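Long-range contacts in K5 lyase (Enterobacteria phage k1-5, PDB 2X3H), which cleaves glycosaminoglycan chains as a polysaccharide lyase on a viral tail-spike fold, probably to depolymerise the K5 capsule of the bacterial host: residues Cys261-Tyr266 / Ala292-Lys297; Asn286-Ala291 / Val306-Ser311; Arg316-Val321 / Val333-Cys338; Gln348-Ala353 / Tyr370-Val375; Ala364-Ser369 / Val387-Pro392. All coordinates share one frame; numbering follows the deposited sequence.

The five contacts lie close together in the parallel beta-helix of the chain. Contacts 1, 2, 4 and 5 join successive turns, while contact 3 packs two faces against each other. Contacts 1 and 2 interlock along the sequence, as do contacts 4 and 5, with contact 3 between these pairs. The centres of contacts 2 and 3 are about 6 Å apart, as are those of contacts 3 and 4; those of contacts 1 and 5 are about 19 Å apart. Strands 302-309, 329-336, 363-369 and 386-389 are successive parallel neighbours; elsewhere 293-294 pairs with 321-323, and 317-319 neighbours 349-355. Contacts 2, 3 and 5 also touch the second subunit, so the longer strands take part in the three-chain assembly.

Contact 1 of 5, residues Cys261-Tyr266 / Ala292-Lys297; sequences CQHVTY and AVVAGK
With chi1 at 174°, Val294 holds CG1 anti to its backbone N and CG2 anti to its carbonyl carbon, and this spread lets one valine reach two rings, those of His263 and Tyr266. Val294 CG2 sits over a face of the His263 imidazole, 3.9 Å from the ring centroid, and Val294 CG1 over a face of the Tyr266 phenol, 4.3 Å from its centroid; both are CH-pi contacts. Tyr266 runs alongside the valine, pointing the same way, with CD2 3.7 Å from Val294 CB. On the other face of the sheet, Thr265 OG1 rests against both methyls of Val293, 3.4 Å from CG2. A water hydrogen-bonded to Thr265 OG1 also donates to Val294 O. The backbones pair in parallel, Thr265 with Val293 and Tyr266 with Val294, as in neighbouring turns of a beta-helix. Val294 N donates to Thr265 O at 3.0 Å with an angle of 171° at the hydrogen. Ala292 O takes two donors at the corner of the chain: Thr265 N comes nearly end-on to the carbonyl at 3.1 Å, whereas Val264 N arrives from above the carbonyl plane at 3.0 Å. One shared acceptor thus ties corner to corner, while the Val294 methyls bind rings before and after the bend in sequence and water bridges Thr265 to Val294.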
# COMPACT_ATOMS: atom_id res chain seq x y z
N CYS A 261 9.75 19.10 10.88
CA CYS A 261 8.75 19.10 11.94
C CYS A 261 9.16 18.17 13.08
O CYS A 261 9.97 17.27 12.86
CB CYS A 261 7.41 18.62 11.39
SG CYS A 261 6.71 19.65 10.09
N GLN A 262 8.58 18.32 14.26
CA GLN A 262 8.94 17.39 15.34
C GLN A 262 8.42 15.99 15.02
O GLN A 262 9.15 15.00 15.12
CB GLN A 262 8.43 17.84 16.71
CG GLN A 262 8.98 17.00 17.86
CD GLN A 262 8.59 17.56 19.22
OE1 GLN A 262 8.21 18.72 19.34
NE2 GLN A 262 8.69 16.72 20.26
N HIS A 263 7.14 15.95 14.63
CA HIS A 263 6.44 14.75 14.16
C HIS A 263 5.70 15.19 12.90
O HIS A 263 5.39 16.39 12.75
CB HIS A 263 5.37 14.30 15.18
CG HIS A 263 5.84 14.27 16.61
ND1 HIS A 263 6.70 13.31 17.10
CD2 HIS A 263 5.50 15.04 17.67
CE1 HIS A 263 6.89 13.50 18.39
NE2 HIS A 263 6.18 14.56 18.76
N VAL A 264 5.44 14.27 11.97
CA VAL A 264 4.69 14.65 10.77
C VAL A 264 3.18 14.45 10.91
O VAL A 264 2.43 15.41 10.76
CB VAL A 264 5.26 14.01 9.47
CG1 VAL A 264 4.45 14.49 8.25
CG2 VAL A 264 6.70 14.42 9.31
N THR A 265 2.75 13.22 11.21
CA THR A 265 1.36 13.00 11.63
C THR A 265 1.33 12.55 13.09
O THR A 265 2.24 11.85 13.56
CB THR A 265 0.61 11.99 10.73
OG1 THR A 265 1.14 10.68 10.91
CG2 THR A 265 0.71 12.39 9.27
N TYR A 266 0.29 12.97 13.80
CA TYR A 266 0.22 12.79 15.24
C TYR A 266 -1.21 12.43 15.63
O TYR A 266 -2.14 13.15 15.26
CB TYR A 266 0.65 14.10 15.94
CG TYR A 266 0.90 13.95 17.42
CD1 TYR A 266 -0.14 14.03 18.34
CD2 TYR A 266 2.19 13.72 17.90
CE1 TYR A 266 0.09 13.88 19.71
CE2 TYR A 266 2.43 13.58 19.26
CZ TYR A 266 1.38 13.66 20.16
OH TYR A 266 1.62 13.51 21.52
N ALA A 292 8.33 10.17 12.36
CA ALA A 292 7.46 10.45 11.21
C ALA A 292 6.00 10.41 11.64
O ALA A 292 5.23 11.34 11.38
CB ALA A 292 7.71 9.46 10.07
N VAL A 293 5.61 9.33 12.32
CA VAL A 293 4.21 9.09 12.65
C VAL A 293 4.08 8.67 14.10
O VAL A 293 4.74 7.72 14.54
CB VAL A 293 3.62 7.96 11.76
CG1 VAL A 293 2.22 7.58 12.24
CG2 VAL A 293 3.59 8.39 10.31
N VAL A 294 3.22 9.36 14.84
CA VAL A 294 2.86 8.95 16.20
C VAL A 294 1.44 8.40 16.09
O VAL A 294 0.48 9.16 15.93
CB VAL A 294 2.92 10.15 17.18
CG1 VAL A 294 2.42 9.74 18.55
CG2 VAL A 294 4.35 10.73 17.28
N ALA A 295 1.32 7.06 16.10
CA ALA A 295 0.03 6.39 15.87
C ALA A 295 -0.93 6.57 17.06
O ALA A 295 -2.14 6.45 16.91
CB ALA A 295 0.24 4.88 15.57
N GLY A 296 -0.36 6.84 18.24
CA GLY A 296 -1.17 7.12 19.43
C GLY A 296 -1.69 5.91 20.19
O GLY A 296 -1.25 4.75 19.98
N LYS A 297 -2.63 6.19 21.09
CA LYS A 297 -3.15 5.22 22.04
C LYS A 297 -4.42 4.52 21.57
O LYS A 297 -4.92 3.62 22.26
CB LYS A 297 -3.43 5.91 23.39
CG LYS A 297 -2.25 6.71 23.94
CD LYS A 297 -2.64 7.39 25.26
CE LYS A 297 -1.40 7.94 25.98
NZ LYS A 297 -1.75 8.54 27.29
O HOH W 1 -0.47 9.71 13.02

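Contact 2 of 5, residues Asn286-Ala291 / Val306-Ser311; sequences NNPKYA and VLVDYS
Pro288 lies against one face of the Tyr310 ring, its CD displaced toward the rim, and the two side chains cross at about a right angle with Pro288 CG 3.7 Å from Tyr310 CZ. The second flat pair is the amide of Asn287 and the carboxylate of Asp309, side by side with their planes 79° apart. Asn287 ND2 gives one bond almost perfectly straight and in its amide plane to Asn286 OD1 at 2.9 Å; its other goes to Asp309 OD2 at 3.2 Å, reaching the carboxylate from above its plane. The syn lone pair of that same OD2 receives Ser311 OG at 2.7 Å, and Tyr250 of the second subunit hydrogen-bonds to it as well. Asp309 OD1 accepts Ser311 N at 3.0 Å, making an Asx turn where strand 302-309 runs out. Asn287 has left-handed backbone angles (57/61°) opposite Tyr310 in the preceding turn, just past strand 279-286, and its backbone N gives a weak bond to Asp309 O at 2.9 Å. Its OD1 is held by Thr312 N. Inward of this polar cluster, Pro288 CG packs 3.9 Å from Val308 CG2, and the Tyr310 hydroxyl bonds to His319 O. Consecutive turns of the beta-helix are therefore joined at this bend by an amide-carboxylate bond together with the proline-tyrosine packing, and Asp309 OD2, gripped by donors from its own chain, also links the bend to the neighbouring subunit.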
# COMPACT_ATOMS: atom_id res chain seq x y z
N ASN A 286 10.37 14.53 5.79
CA ASN A 286 11.65 15.09 5.43
C ASN A 286 12.31 15.59 6.71
O ASN A 286 12.06 16.71 7.16
CB ASN A 286 11.43 16.22 4.41
CG ASN A 286 12.68 17.03 4.13
OD1 ASN A 286 13.76 16.73 4.64
ND2 ASN A 286 12.54 18.08 3.30
N ASN A 287 13.13 14.73 7.31
CA ASN A 287 13.95 15.11 8.46
C ASN A 287 13.20 15.66 9.67
O ASN A 287 13.44 16.79 10.13
CB ASN A 287 15.11 16.00 8.00
CG ASN A 287 16.11 15.23 7.19
OD1 ASN A 287 17.00 14.59 7.75
ND2 ASN A 287 15.90 15.16 5.87
N PRO A 288 12.32 14.84 10.23
CA PRO A 288 11.65 15.25 11.44
C PRO A 288 12.66 15.19 12.59
O PRO A 288 13.77 14.66 12.42
CB PRO A 288 10.56 14.19 11.62
CG PRO A 288 11.17 12.94 11.02
CD PRO A 288 11.99 13.45 9.84
N LYS A 289 12.27 15.72 13.74
CA LYS A 289 13.17 15.77 14.88
C LYS A 289 12.91 14.67 15.91
O LYS A 289 13.69 14.51 16.85
CB LYS A 289 13.11 17.14 15.56
CG LYS A 289 13.92 18.22 14.87
CD LYS A 289 13.15 18.89 13.76
CE LYS A 289 13.65 20.32 13.53
NZ LYS A 289 15.12 20.40 13.39
N TYR A 290 11.82 13.91 15.74
CA TYR A 290 11.54 12.81 16.66
C TYR A 290 10.92 11.59 15.99
O TYR A 290 11.42 10.48 16.17
CB TYR A 290 10.65 13.27 17.82
CG TYR A 290 10.52 12.22 18.90
CD1 TYR A 290 11.48 12.10 19.90
CD2 TYR A 290 9.46 11.31 18.91
CE1 TYR A 290 11.37 11.12 20.89
CE2 TYR A 290 9.34 10.34 19.89
CZ TYR A 290 10.30 10.25 20.88
OH TYR A 290 10.20 9.30 21.88
N ALA A 291 9.84 11.78 15.24
CA ALA A 291 9.19 10.64 14.58
C ALA A 291 8.44 11.07 13.33
O ALA A 291 7.97 12.21 13.24
CB ALA A 291 8.25 9.95 15.53
N VAL A 306 4.99 5.12 4.45
CA VAL A 306 5.63 6.16 5.26
C VAL A 306 7.10 6.21 4.90
O VAL A 306 7.82 5.22 5.10
CB VAL A 306 5.47 5.87 6.76
CG1 VAL A 306 6.19 6.93 7.60
CG2 VAL A 306 3.98 5.73 7.14
N LEU A 307 7.56 7.34 4.34
CA LEU A 307 8.95 7.46 3.93
C LEU A 307 9.59 8.49 4.85
O LEU A 307 9.10 9.62 4.96
CB LEU A 307 9.07 7.91 2.47
CG LEU A 307 10.47 7.82 1.84
CD1 LEU A 307 10.30 7.82 0.33
CD2 LEU A 307 11.39 8.97 2.28
N VAL A 308 10.66 8.10 5.52
CA VAL A 308 11.30 9.02 6.47
C VAL A 308 12.81 9.05 6.28
O VAL A 308 13.45 8.01 6.15
CB VAL A 308 10.87 8.74 7.94
CG1 VAL A 308 11.13 7.32 8.33
CG2 VAL A 308 11.53 9.72 8.93
N ASP A 309 13.37 10.26 6.19
CA ASP A 309 14.82 10.46 6.09
C ASP A 309 15.29 11.29 7.27
O ASP A 309 14.64 12.25 7.64
CB ASP A 309 15.17 11.19 4.81
CG ASP A 309 16.66 11.53 4.71
OD1 ASP A 309 17.48 10.66 5.07
OD2 ASP A 309 17.00 12.66 4.27
N TYR A 310 16.42 10.90 7.85
CA TYR A 310 17.04 11.65 8.96
C TYR A 310 18.43 12.22 8.60
O TYR A 310 19.12 12.75 9.48
CB TYR A 310 17.17 10.75 10.20
CG TYR A 310 15.88 10.64 10.99
CD1 TYR A 310 15.52 11.63 11.90
CD2 TYR A 310 15.01 9.57 10.81
CE1 TYR A 310 14.34 11.55 12.62
CE2 TYR A 310 13.83 9.48 11.53
CZ TYR A 310 13.49 10.48 12.43
OH TYR A 310 12.32 10.43 13.17
N SER A 311 18.83 12.11 7.34
CA SER A 311 20.21 12.45 6.93
C SER A 311 20.66 13.87 7.27
O SER A 311 21.86 14.12 7.41
CB SER A 311 20.42 12.20 5.43
OG SER A 311 19.66 13.12 4.67

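Contact 3 of 5, residues Arg316-Val321 / Val333-Cys338; sequences RQAHGV and VLMSGC
Segment 316-321, from Ala318 to Val321, runs almost opposite to segment 333-338, their end-to-end directions 174° apart, with CA atoms no nearer than 6.4 Å (Gly320 to Met335), so side chains bridge the two. Met335 makes the central bridge. Its CG is anti to the backbone N (chi1 178°) and the chain stays extended beyond, driving the thioether straight at the opposite backbone. Met335 SD stops 3.5 Å from Gly320 N, at a corner of the chain where no side chain stands in the way of the sulfur, and Met335 CE carries on to lie 3.8 Å from Ala318 O. Ala318 CB meets a second sulfur, Cys338 SG, at 3.7 Å. At the far end Val321 CG2 touches Val333 CG2 at 3.6 Å, the two valines crossing at a slant. The side chain of His319 points away from this interior and gives its ND1 to Tyr290 O. Strands 317-319 and 329-336 belong to different faces of the beta-helix, and Val308 and Ile352 flank Met335 from the adjacent turns. The faces are held together here by apolar side chains and the thioether resting on backbone, a contact without directional bonds in which the long, unbranched methionine fills the space between two backbones.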
# COMPACT_ATOMS: atom_id res chain seq x y z
N ARG A 316 18.10 13.56 18.21
CA ARG A 316 18.96 12.71 19.05
C ARG A 316 18.40 11.31 19.18
O ARG A 316 19.13 10.36 19.46
CB ARG A 316 19.12 13.33 20.44
CG ARG A 316 19.86 14.66 20.38
CD ARG A 316 21.33 14.41 20.12
NE ARG A 316 22.02 14.05 21.36
CZ ARG A 316 22.16 14.90 22.38
NH1 ARG A 316 21.66 16.12 22.30
NH2 ARG A 316 22.79 14.52 23.49
N GLN A 317 17.08 11.19 18.99
CA GLN A 317 16.40 9.90 19.00
C GLN A 317 15.47 9.83 17.80
O GLN A 317 14.37 10.38 17.82
CB GLN A 317 15.59 9.73 20.29
CG GLN A 317 16.43 9.71 21.56
CD GLN A 317 15.57 9.82 22.81
OE1 GLN A 317 14.56 10.53 22.82
NE2 GLN A 317 15.99 9.16 23.89
N ALA A 318 15.94 9.17 16.75
CA ALA A 318 15.21 9.11 15.49
C ALA A 318 14.24 7.94 15.49
O ALA A 318 14.64 6.81 15.77
CB ALA A 318 16.18 9.00 14.32
N HIS A 319 12.98 8.21 15.17
CA HIS A 319 11.94 7.16 15.10
C HIS A 319 11.21 7.15 13.76
O HIS A 319 11.01 8.20 13.14
CB HIS A 319 10.86 7.37 16.18
CG HIS A 319 11.36 7.30 17.58
ND1 HIS A 319 12.00 8.35 18.20
CD2 HIS A 319 11.27 6.32 18.51
CE1 HIS A 319 12.28 8.02 19.45
NE2 HIS A 319 11.86 6.78 19.66
N GLY A 320 10.78 5.96 13.33
CA GLY A 320 9.93 5.83 12.15
C GLY A 320 8.49 6.05 12.60
O GLY A 320 7.95 7.16 12.47
N VAL A 321 7.89 5.00 13.18
CA VAL A 321 6.53 5.07 13.72
C VAL A 321 6.52 4.62 15.18
O VAL A 321 7.18 3.65 15.54
CB VAL A 321 5.54 4.19 12.89
CG1 VAL A 321 4.12 4.28 13.45
CG2 VAL A 321 5.58 4.56 11.41
N VAL A 333 7.05 1.15 6.21
CA VAL A 333 7.85 2.24 6.75
C VAL A 333 9.27 2.12 6.19
O VAL A 333 10.00 1.19 6.53
CB VAL A 333 7.92 2.19 8.29
CG1 VAL A 333 8.67 3.41 8.82
CG2 VAL A 333 6.52 2.12 8.88
N LEU A 334 9.64 3.05 5.33
CA LEU A 334 10.98 3.07 4.75
C LEU A 334 11.75 4.19 5.45
O LEU A 334 11.41 5.37 5.31
CB LEU A 334 10.89 3.31 3.24
CG LEU A 334 12.19 3.50 2.43
CD1 LEU A 334 13.38 2.74 2.96
CD2 LEU A 334 11.97 3.30 0.92
N MET A 335 12.76 3.82 6.22
CA MET A 335 13.52 4.82 6.98
C MET A 335 15.01 4.77 6.63
O MET A 335 15.60 3.69 6.50
CB MET A 335 13.29 4.60 8.48
CG MET A 335 14.06 5.55 9.41
SD MET A 335 13.38 5.38 11.06
CE MET A 335 14.78 5.76 12.12
N SER A 336 15.62 5.94 6.47
CA SER A 336 17.04 5.97 6.16
C SER A 336 17.67 7.22 6.75
O SER A 336 16.98 8.04 7.34
CB SER A 336 17.26 5.91 4.65
OG SER A 336 16.85 7.10 4.01
N GLY A 337 18.99 7.35 6.60
CA GLY A 337 19.67 8.56 7.07
C GLY A 337 20.08 8.55 8.53
O GLY A 337 20.36 9.61 9.11
N CYS A 338 20.15 7.36 9.14
CA CYS A 338 20.62 7.21 10.51
C CYS A 338 21.88 6.36 10.56
O CYS A 338 21.78 5.11 10.48
CB CYS A 338 19.56 6.54 11.39
SG CYS A 338 17.97 7.37 11.47

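Contact 4 of 5, residues Gln348-Ala353 / Tyr370-Val375; sequences QTATIA and YSATGV
Ala350 CB nests against Tyr370 and Ala372 of segment 370-375, 3.6 Å from Tyr370 CE1 and 3.7 Å from Ala372 CB. Tyr370 reaches this place because chi1 (58°) sets CG between its backbone N and carbonyl carbon, which turns the ring back toward its own loop. That loop runs along the ring edge, with Ala372 N and Gly374 O in the ring plane, and the hydroxyl donates to Gly374 O at 2.7 Å on a lone pair in the carbonyl plane, a bond that fixes the ring's direction. Ile352 stands beside Val375, both pointing the same way. With CG1 of Ile352 anti to the backbone N (chi1 -166°), CG2 is left to touch Val375 CG1 at 3.6 Å. The setting is a parallel beta-helix: strand 349-355 forms part of one turn, and 370-375 is the bend of the next, leading into strand 376-378. Ile352, at a corner, gives its backbone N to Val375 O at 2.7 Å, the donor in the carbonyl plane. Gly374 has no side chain to hold the backbones apart, and its CA approaches Ala350 O to 3.2 Å in a CA-H...O contact. One water accepts from both Ala350 N and Gly374 N, bridging the strand to the bend where they do not bond directly.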
# COMPACT_ATOMS: atom_id res chain seq x y z
N GLN A 348 23.09 9.64 17.84
CA GLN A 348 21.68 9.56 17.46
C GLN A 348 21.25 8.10 17.43
O GLN A 348 21.81 7.29 16.69
CB GLN A 348 21.48 10.21 16.09
CG GLN A 348 20.07 10.10 15.53
CD GLN A 348 20.01 10.55 14.09
OE1 GLN A 348 20.33 9.79 13.18
NE2 GLN A 348 19.64 11.80 13.88
N THR A 349 20.26 7.76 18.26
CA THR A 349 19.69 6.42 18.19
C THR A 349 18.63 6.34 17.11
O THR A 349 18.07 7.36 16.69
CB THR A 349 19.05 6.01 19.52
OG1 THR A 349 18.00 6.93 19.84
CG2 THR A 349 20.10 6.00 20.62
N ALA A 350 18.39 5.12 16.65
CA ALA A 350 17.38 4.84 15.63
C ALA A 350 16.41 3.79 16.15
O ALA A 350 16.80 2.82 16.81
CB ALA A 350 18.04 4.35 14.34
N THR A 351 15.13 3.99 15.84
CA THR A 351 14.09 3.02 16.15
C THR A 351 13.03 3.11 15.05
O THR A 351 12.31 4.10 14.99
CB THR A 351 13.41 3.34 17.50
OG1 THR A 351 14.40 3.35 18.54
CG2 THR A 351 12.35 2.30 17.84
N ILE A 352 12.94 2.12 14.16
CA ILE A 352 11.98 2.24 13.05
C ILE A 352 10.53 2.00 13.49
O ILE A 352 9.59 2.58 12.91
CB ILE A 352 12.39 1.35 11.83
CG1 ILE A 352 11.60 1.72 10.57
CG2 ILE A 352 12.22 -0.13 12.14
CD1 ILE A 352 12.23 1.22 9.30
N ALA A 353 10.36 1.16 14.50
CA ALA A 353 9.03 0.93 15.08
C ALA A 353 9.19 0.78 16.59
O ALA A 353 9.98 -0.05 17.05
CB ALA A 353 8.40 -0.34 14.48
N TYR A 370 19.39 1.75 6.94
CA TYR A 370 20.36 2.60 7.61
C TYR A 370 21.30 1.75 8.45
O TYR A 370 20.99 0.58 8.77
CB TYR A 370 19.64 3.64 8.48
CG TYR A 370 18.71 3.07 9.54
CD1 TYR A 370 19.22 2.51 10.71
CD2 TYR A 370 17.32 3.11 9.38
CE1 TYR A 370 18.38 2.00 11.69
CE2 TYR A 370 16.47 2.59 10.35
CZ TYR A 370 17.00 2.04 11.50
OH TYR A 370 16.16 1.55 12.47
N SER A 371 22.44 2.32 8.83
CA SER A 371 23.48 1.55 9.53
C SER A 371 23.44 1.61 11.07
O SER A 371 24.06 0.77 11.74
CB SER A 371 24.86 1.95 9.02
OG SER A 371 25.17 3.29 9.36
N ALA A 372 22.73 2.59 11.63
CA ALA A 372 22.55 2.63 13.09
C ALA A 372 22.02 1.28 13.60
O ALA A 372 21.24 0.61 12.91
CB ALA A 372 21.61 3.77 13.49
N THR A 373 22.41 0.90 14.82
CA THR A 373 22.09 -0.45 15.31
C THR A 373 20.64 -0.68 15.74
O THR A 373 20.14 -1.79 15.64
CB THR A 373 23.01 -0.87 16.46
OG1 THR A 373 22.80 -0.01 17.58
CG2 THR A 373 24.47 -0.80 16.02
N GLY A 374 19.96 0.36 16.22
CA GLY A 374 18.60 0.18 16.70
C GLY A 374 17.62 -0.01 15.56
O GLY A 374 17.69 0.69 14.55
N VAL A 375 16.70 -0.96 15.73
CA VAL A 375 15.65 -1.18 14.73
C VAL A 375 14.26 -1.24 15.40
O VAL A 375 13.43 -0.37 15.18
CB VAL A 375 15.89 -2.46 13.88
CG1 VAL A 375 14.77 -2.62 12.86
CG2 VAL A 375 17.25 -2.40 13.16
O HOH W 2 20.54 3.09 17.46

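Contact 5 of 5, residues Ala364-Ser369 / Val387-Pro392; sequences ASVFPS and VEVKHP
Three backbone hydrogen bonds tie Ala364-Val366 to Glu388-Lys390: Glu388 N to Ala364 O, Val366 N to Glu388 O and Lys390 N to Val366 O, each 2.9 Å long. CA-H...O contacts accompany them, such as Ser365 CA to Glu388 O at 3.3 Å. Among the apolar contacts, Val366 CG2 is central. Chi1 of -58° places CG1 of this valine anti to the carbonyl carbon and leaves CG2 between the backbone N and carbonyl carbon, from where Val366 CG2 meets Val387 CG1 at 3.9 Å and Val389 CG2 at 4.0 Å. Val389 CG1 in turn touches Pro368 CD, the proline crossing it at about a right angle. These are successive strands on one face of the parallel beta-helix, inclined by 23°, with Val366, Val387 and Val389 directed to one side of the sheet and Ser365 and Glu388 to the other. Pro368 is the centre of an inverse gamma turn, and its CD lies 3.2 Å from His391 O. Aromatic contacts gather beyond the paired region. Lys390 CB approaches the Phe367 ring at CE2, 3.3 Å away, while His391 CB lies near CD2; Tyr363 of the second subunit meets the same phenylalanine edge-to-face. Of the polar ends, Glu388 OE1 bonds to Tyr363 of its own chain and Ser365 OG to Asn332 N, whereas Lys390 NZ makes a long, weak ion pair with Glu388 of the second subunit.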
# COMPACT_ATOMS: atom_id res chain seq x y z
N ALA A 364 3.60 -4.23 12.01
CA ALA A 364 4.39 -3.24 11.27
C ALA A 364 5.24 -3.94 10.23
O ALA A 364 5.87 -4.95 10.53
CB ALA A 364 5.30 -2.45 12.23
N SER A 365 5.28 -3.39 9.02
CA SER A 365 6.24 -3.88 8.01
C SER A 365 7.22 -2.76 7.72
O SER A 365 6.82 -1.64 7.39
CB SER A 365 5.53 -4.37 6.75
OG SER A 365 4.71 -3.37 6.17
N VAL A 366 8.51 -3.07 7.84
CA VAL A 366 9.52 -2.03 7.92
C VAL A 366 10.78 -2.32 7.10
O VAL A 366 11.13 -3.48 6.87
CB VAL A 366 9.93 -1.78 9.39
CG1 VAL A 366 8.68 -1.38 10.21
CG2 VAL A 366 10.60 -3.00 9.98
N PHE A 367 11.45 -1.23 6.72
CA PHE A 367 12.66 -1.26 5.90
C PHE A 367 13.69 -0.34 6.57
O PHE A 367 13.74 0.86 6.25
CB PHE A 367 12.34 -0.71 4.49
CG PHE A 367 11.31 -1.51 3.74
CD1 PHE A 367 9.96 -1.23 3.89
CD2 PHE A 367 11.70 -2.55 2.91
CE1 PHE A 367 9.00 -1.99 3.19
CE2 PHE A 367 10.77 -3.29 2.21
CZ PHE A 367 9.42 -3.02 2.34
N PRO A 368 14.48 -0.86 7.52
CA PRO A 368 15.53 -0.09 8.20
C PRO A 368 16.78 0.06 7.31
O PRO A 368 17.81 -0.58 7.54
CB PRO A 368 15.82 -0.92 9.46
CG PRO A 368 15.54 -2.35 9.01
CD PRO A 368 14.35 -2.23 8.06
N SER A 369 16.64 0.90 6.29
CA SER A 369 17.72 1.13 5.32
C SER A 369 18.73 2.14 5.86
O SER A 369 18.90 3.25 5.32
CB SER A 369 17.12 1.59 3.99
OG SER A 369 16.18 0.62 3.52
N VAL A 387 6.28 -7.81 13.78
CA VAL A 387 7.05 -6.92 12.91
C VAL A 387 7.66 -7.76 11.79
O VAL A 387 8.35 -8.75 12.06
CB VAL A 387 8.19 -6.18 13.67
CG1 VAL A 387 9.09 -5.44 12.68
CG2 VAL A 387 7.60 -5.21 14.68
N GLU A 388 7.39 -7.37 10.54
CA GLU A 388 8.08 -7.94 9.40
C GLU A 388 9.11 -6.97 8.88
O GLU A 388 8.77 -5.91 8.37
CB GLU A 388 7.10 -8.29 8.27
CG GLU A 388 6.17 -9.42 8.62
CD GLU A 388 5.59 -10.03 7.37
OE1 GLU A 388 4.65 -9.44 6.80
OE2 GLU A 388 6.11 -11.09 6.95
N VAL A 389 10.38 -7.33 9.06
CA VAL A 389 11.50 -6.57 8.52
C VAL A 389 11.64 -7.03 7.07
O VAL A 389 12.25 -8.07 6.80
CB VAL A 389 12.78 -6.82 9.34
CG1 VAL A 389 13.98 -6.08 8.75
CG2 VAL A 389 12.56 -6.42 10.80
N LYS A 390 11.04 -6.27 6.15
CA LYS A 390 10.91 -6.72 4.75
C LYS A 390 12.22 -6.64 3.97
O LYS A 390 12.43 -7.43 3.05
CB LYS A 390 9.81 -5.94 4.02
CG LYS A 390 8.41 -6.12 4.62
CD LYS A 390 7.63 -7.25 3.96
CE LYS A 390 8.12 -8.60 4.42
NZ LYS A 390 9.13 -9.17 3.47
N HIS A 391 13.07 -5.69 4.35
CA HIS A 391 14.45 -5.72 3.91
C HIS A 391 15.33 -5.31 5.09
O HIS A 391 15.04 -4.34 5.78
CB HIS A 391 14.71 -4.83 2.69
CG HIS A 391 16.06 -5.08 2.09
ND1 HIS A 391 16.25 -5.86 0.96
CD2 HIS A 391 17.29 -4.71 2.51
CE1 HIS A 391 17.55 -5.94 0.71
NE2 HIS A 391 18.20 -5.25 1.63
N PRO A 392 16.38 -6.09 5.35
CA PRO A 392 17.20 -5.86 6.55
C PRO A 392 18.29 -4.78 6.41
O PRO A 392 19.13 -4.66 7.30
CB PRO A 392 17.86 -7.23 6.76
CG PRO A 392 18.07 -7.73 5.38
CD PRO A 392 16.83 -7.28 4.60